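Surface-associated protein CshB (Streptococcus gordonii, PDB 6YZG) is a cell-wall-anchored streptococcal surface adhesin that probably helps the bacterium attach to host ligands such as fibronectin, this piece containing its second non-repetitive domain. Local coordinates at residues F45-V55 against V205-P213. Sequence-based numbering, arbitrary orientation.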
loop_
_atom_site.group_PDB
_atom_site.type_symbol
_atom_site.label_atom_id
_atom_site.label_comp_id
_atom_site.label_asym_id
_atom_site.label_seq_id
_atom_site.Cartn_x
_atom_site.Cartn_y
_atom_site.Cartn_z
ATOM N N PHE A 45 23.130 -5.533 0.027
ATOM C CA PHE A 45 23.213 -6.013 -1.375
ATOM C C PHE A 45 24.363 -5.300 -2.127
ATOM O O PHE A 45 24.955 -5.916 -3.024
ATOM C CB PHE A 45 21.894 -5.813 -2.088
ATOM C CG PHE A 45 21.765 -6.456 -3.438
ATOM C CD1 PHE A 45 21.724 -7.835 -3.580
ATOM C CD2 PHE A 45 21.729 -5.660 -4.559
ATOM C CE1 PHE A 45 21.575 -8.361 -4.850
ATOM C CE2 PHE A 45 21.611 -6.203 -5.838
ATOM C CZ PHE A 45 21.526 -7.562 -5.955
ATOM N N ASN A 46 24.675 -4.077 -1.790
ATOM C CA ASN A 46 25.774 -3.289 -2.444
ATOM C C ASN A 46 27.140 -3.881 -2.104
ATOM O O ASN A 46 28.133 -3.407 -2.686
ATOM C CB ASN A 46 25.663 -1.823 -2.054
ATOM C CG ASN A 46 25.650 -1.554 -0.570
ATOM O OD1 ASN A 46 24.801 -2.091 0.118
ATOM N ND2 ASN A 46 26.503 -0.684 -0.018
ATOM N N SER A 47 27.227 -4.891 -1.266
ATOM C CA SER A 47 28.470 -5.636 -0.980
ATOM C C SER A 47 28.602 -6.908 -1.787
ATOM O O SER A 47 29.647 -7.601 -1.596
ATOM C CB SER A 47 28.604 -5.987 0.483
ATOM O OG SER A 47 27.719 -7.015 0.880
ATOM N N THR A 48 27.596 -7.270 -2.560
ATOM C CA THR A 48 27.616 -8.594 -3.235
ATOM C C THR A 48 28.295 -8.577 -4.607
ATOM O O THR A 48 28.341 -7.573 -5.228
ATOM C CB THR A 48 26.197 -9.155 -3.417
ATOM O OG1 THR A 48 25.458 -8.322 -4.313
ATOM C CG2 THR A 48 25.440 -9.266 -2.115
ATOM N N GLU A 49 28.753 -9.744 -5.036
ATOM C CA GLU A 49 29.332 -9.902 -6.395
ATOM C C GLU A 49 28.230 -9.682 -7.439
ATOM O O GLU A 49 28.530 -9.240 -8.476
ATOM C CB GLU A 49 29.959 -11.283 -6.572
ATOM C CG GLU A 49 31.150 -11.482 -5.682
ATOM C CD GLU A 49 32.498 -11.009 -6.177
ATOM O OE1 GLU A 49 32.634 -10.725 -7.355
ATOM O OE2 GLU A 49 33.435 -11.002 -5.354
ATOM N N ILE A 50 26.983 -10.014 -7.103
ATOM C CA ILE A 50 25.843 -9.739 -7.998
ATOM C C ILE A 50 25.839 -8.237 -8.344
ATOM O O ILE A 50 25.762 -7.835 -9.493
ATOM C CB ILE A 50 24.507 -10.200 -7.399
ATOM C CG1 ILE A 50 24.470 -11.711 -7.090
ATOM C CG2 ILE A 50 23.391 -9.748 -8.302
ATOM C CD1 ILE A 50 23.533 -11.996 -5.961
ATOM N N TYR A 51 25.862 -7.416 -7.300
ATOM C CA TYR A 51 25.816 -5.954 -7.471
ATOM C C TYR A 51 27.122 -5.452 -8.179
ATOM O O TYR A 51 26.978 -4.622 -9.074
ATOM C CB TYR A 51 25.652 -5.315 -6.085
ATOM C CG TYR A 51 25.573 -3.818 -6.138
ATOM C CD1 TYR A 51 24.376 -3.133 -6.350
ATOM C CD2 TYR A 51 26.745 -3.066 -5.988
ATOM C CE1 TYR A 51 24.304 -1.763 -6.342
ATOM C CE2 TYR A 51 26.680 -1.688 -5.988
ATOM C CZ TYR A 51 25.468 -1.043 -6.142
ATOM O OH TYR A 51 25.458 0.348 -6.199
ATOM N N LYS A 52 28.244 -6.007 -7.769
ATOM C CA LYS A 52 29.569 -5.673 -8.423
ATOM C C LYS A 52 29.411 -5.827 -9.926
ATOM O O LYS A 52 29.747 -4.884 -10.706
ATOM C CB LYS A 52 30.664 -6.556 -7.868
ATOM C CG LYS A 52 32.008 -6.301 -8.541
ATOM C CD LYS A 52 33.017 -7.309 -8.203
ATOM C CE LYS A 52 34.397 -6.839 -8.647
ATOM N NZ LYS A 52 35.369 -7.948 -8.511
ATOM N N LYS A 53 28.844 -6.941 -10.374
ATOM C CA LYS A 53 28.700 -7.165 -11.831
ATOM C C LYS A 53 27.684 -6.222 -12.479
ATOM O O LYS A 53 27.870 -5.865 -13.610
ATOM C CB LYS A 53 28.454 -8.647 -12.112
ATOM C CG LYS A 53 29.608 -9.548 -11.689
ATOM C CD LYS A 53 29.341 -11.022 -11.751
ATOM C CE LYS A 53 30.315 -11.849 -10.935
ATOM N NZ LYS A 53 29.954 -13.287 -10.955
ATOM N N ARG A 54 26.619 -5.866 -11.775
ATOM C CA ARG A 54 25.630 -4.962 -12.334
ATOM C C ARG A 54 26.215 -3.552 -12.521
ATOM O O ARG A 54 25.780 -2.887 -13.455
ATOM C CB ARG A 54 24.364 -4.880 -11.473
ATOM C CG ARG A 54 23.628 -6.220 -11.407
ATOM C CD ARG A 54 22.422 -6.039 -10.551
ATOM N NE ARG A 54 21.567 -7.248 -10.479
ATOM C CZ ARG A 54 20.441 -7.296 -9.805
ATOM N NH1 ARG A 54 20.027 -6.276 -9.072
ATOM N NH2 ARG A 54 19.740 -8.433 -9.706
ATOM N N VAL A 55 27.121 -3.107 -11.649
ATOM C CA VAL A 55 27.626 -1.698 -11.792
ATOM C C VAL A 55 28.939 -1.691 -12.594
ATOM O O VAL A 55 29.387 -0.563 -12.910
ATOM C CB VAL A 55 27.817 -0.976 -10.437
ATOM C CG1 VAL A 55 26.508 -0.755 -9.728
ATOM C CG2 VAL A 55 28.797 -1.672 -9.535
ATOM N N VAL A 205 24.922 4.331 -2.892
ATOM C CA VAL A 205 24.472 3.140 -3.652
ATOM C C VAL A 205 23.794 3.569 -4.948
ATOM O O VAL A 205 23.091 4.617 -4.961
ATOM C CB VAL A 205 23.534 2.338 -2.752
ATOM C CG1 VAL A 205 22.935 1.205 -3.557
ATOM C CG2 VAL A 205 24.183 1.857 -1.478
ATOM N N ASP A 206 23.929 2.785 -5.994
ATOM C CA ASP A 206 23.181 2.896 -7.248
ATOM C C ASP A 206 21.887 2.072 -7.144
ATOM O O ASP A 206 21.906 0.852 -7.405
ATOM C CB ASP A 206 24.002 2.514 -8.462
ATOM C CG ASP A 206 23.203 2.707 -9.753
ATOM O OD1 ASP A 206 22.021 3.068 -9.703
ATOM O OD2 ASP A 206 23.821 2.553 -10.831
ATOM N N TRP A 207 20.816 2.665 -6.653
ATOM C CA TRP A 207 19.573 1.929 -6.352
ATOM C C TRP A 207 19.003 1.384 -7.640
ATOM O O TRP A 207 18.244 0.414 -7.584
ATOM C CB TRP A 207 18.581 2.863 -5.644
ATOM C CG TRP A 207 19.169 3.358 -4.372
ATOM C CD1 TRP A 207 19.699 4.603 -4.153
ATOM C CD2 TRP A 207 19.498 2.592 -3.193
ATOM N NE1 TRP A 207 20.229 4.653 -2.917
ATOM C CE2 TRP A 207 20.112 3.454 -2.247
ATOM C CE3 TRP A 207 19.278 1.260 -2.790
ATOM C CZ2 TRP A 207 20.533 3.075 -0.985
ATOM C CZ3 TRP A 207 19.682 0.886 -1.552
ATOM C CH2 TRP A 207 20.330 1.741 -0.656
ATOM N N TYR A 208 19.258 1.986 -8.801
ATOM C CA TYR A 208 18.709 1.440 -10.058
ATOM C C TYR A 208 19.272 0.038 -10.294
ATOM O O TYR A 208 18.596 -0.769 -11.007
ATOM C CB TYR A 208 19.028 2.340 -11.251
ATOM C CG TYR A 208 18.437 3.695 -11.080
ATOM C CD1 TYR A 208 17.067 3.877 -10.995
ATOM C CD2 TYR A 208 19.266 4.807 -11.025
ATOM C CE1 TYR A 208 16.513 5.155 -10.860
ATOM C CE2 TYR A 208 18.734 6.065 -10.813
ATOM C CZ TYR A 208 17.361 6.243 -10.737
ATOM O OH TYR A 208 16.879 7.522 -10.548
ATOM N N LYS A 209 20.431 -0.271 -9.753
ATOM C CA LYS A 209 21.042 -1.617 -9.912
ATOM C C LYS A 209 20.618 -2.529 -8.742
ATOM O O LYS A 209 21.092 -3.669 -8.708
ATOM C CB LYS A 209 22.546 -1.576 -10.154
ATOM C CG LYS A 209 22.900 -0.833 -11.445
ATOM C CD LYS A 209 22.133 -1.376 -12.647
ATOM C CE LYS A 209 22.385 -0.639 -13.958
ATOM N NZ LYS A 209 23.781 -0.808 -14.412
ATOM N N TYR A 210 19.735 -2.127 -7.841
ATOM C CA TYR A 210 18.968 -3.074 -6.975
ATOM C C TYR A 210 17.828 -3.662 -7.790
ATOM O O TYR A 210 17.326 -4.709 -7.398
ATOM C CB TYR A 210 18.470 -2.392 -5.710
ATOM C CG TYR A 210 19.442 -2.359 -4.560
ATOM C CD1 TYR A 210 20.762 -1.963 -4.707
ATOM C CD2 TYR A 210 19.034 -2.719 -3.291
ATOM C CE1 TYR A 210 21.617 -1.948 -3.631
ATOM C CE2 TYR A 210 19.875 -2.685 -2.197
ATOM C CZ TYR A 210 21.181 -2.317 -2.364
ATOM O OH TYR A 210 22.054 -2.209 -1.301
ATOM N N LEU A 211 17.304 -2.978 -8.800
ATOM C CA LEU A 211 16.147 -3.443 -9.553
ATOM C C LEU A 211 16.498 -4.680 -10.338
ATOM O O LEU A 211 17.655 -4.877 -10.748
ATOM C CB LEU A 211 15.669 -2.294 -10.436
ATOM C CG LEU A 211 15.242 -1.028 -9.707
ATOM C CD1 LEU A 211 14.679 -0.021 -10.701
ATOM C CD2 LEU A 211 14.335 -1.330 -8.556
ATOM N N SER A 212 15.499 -5.516 -10.571
ATOM C CA SER A 212 15.723 -6.737 -11.374
ATOM C C SER A 212 16.110 -6.379 -12.796
ATOM O O SER A 212 15.474 -5.542 -13.442
ATOM C CB SER A 212 14.501 -7.603 -11.387
ATOM O OG SER A 212 14.814 -8.821 -12.065
ATOM N N PRO A 213 17.080 -7.062 -13.370
ATOM C CA PRO A 213 17.335 -6.973 -14.821
ATOM C C PRO A 213 16.167 -7.500 -15.641
ATOM O O PRO A 213 15.981 -7.119 -16.777
ATOM C CB PRO A 213 18.524 -7.942 -14.994
ATOM C CG PRO A 213 19.217 -7.972 -13.718
ATOM C CD PRO A 213 18.121 -7.833 -12.685
HETATM O O HOH W 1 17.443 -7.398 -8.123
#
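Arg54 and Lys209 bring the helix 49-55 and the 3-10 turn 207-209 together, their CA atoms 6.2 Å apart, while Asn46 faces Val205 at the other end. The Arg54 chain runs extended from CG to NE, which carries NH1 to Lys209 O at 2.8 Å; that oxygen lies in the guanidinium plane, although the donor sits 42° out of the carbonyl plane. Water 1 links NH1 to Tyr210 O. Pro213 CD packs over one guanidinium face, 3.4 Å from Arg54 NH2, and Phe45 CZ lies over the opposite one, while NE forms a salt bridge with Asp285 of the second subunit. In return, Lys209, bent at chi2 and chi4, hydrogen-bonds through NZ to Arg54 O at 3.0 Å. Within the non-repetitive domain 2 of this adhesin, the contact joins helix 49-55 and the 3-10 turn before it to the loop leading into strand 224-229, and Phe45, Tyr51 and Tyr210 form an aromatic cluster between them. Phe45 points its edge at the face of Tyr210, centroids 5.0 Å apart, with Trp207 against the other face; Tyr51 CE1 meets the Tyr210 edge at CE1, 3.8 Å away. Tyr51 OH accepts from Asp206 N at 2.9 Å and hydrogen-bonds to Thr63, whereas Tyr210 OH and Asn46 OD1 are both hydrogen-bonded to Asn120.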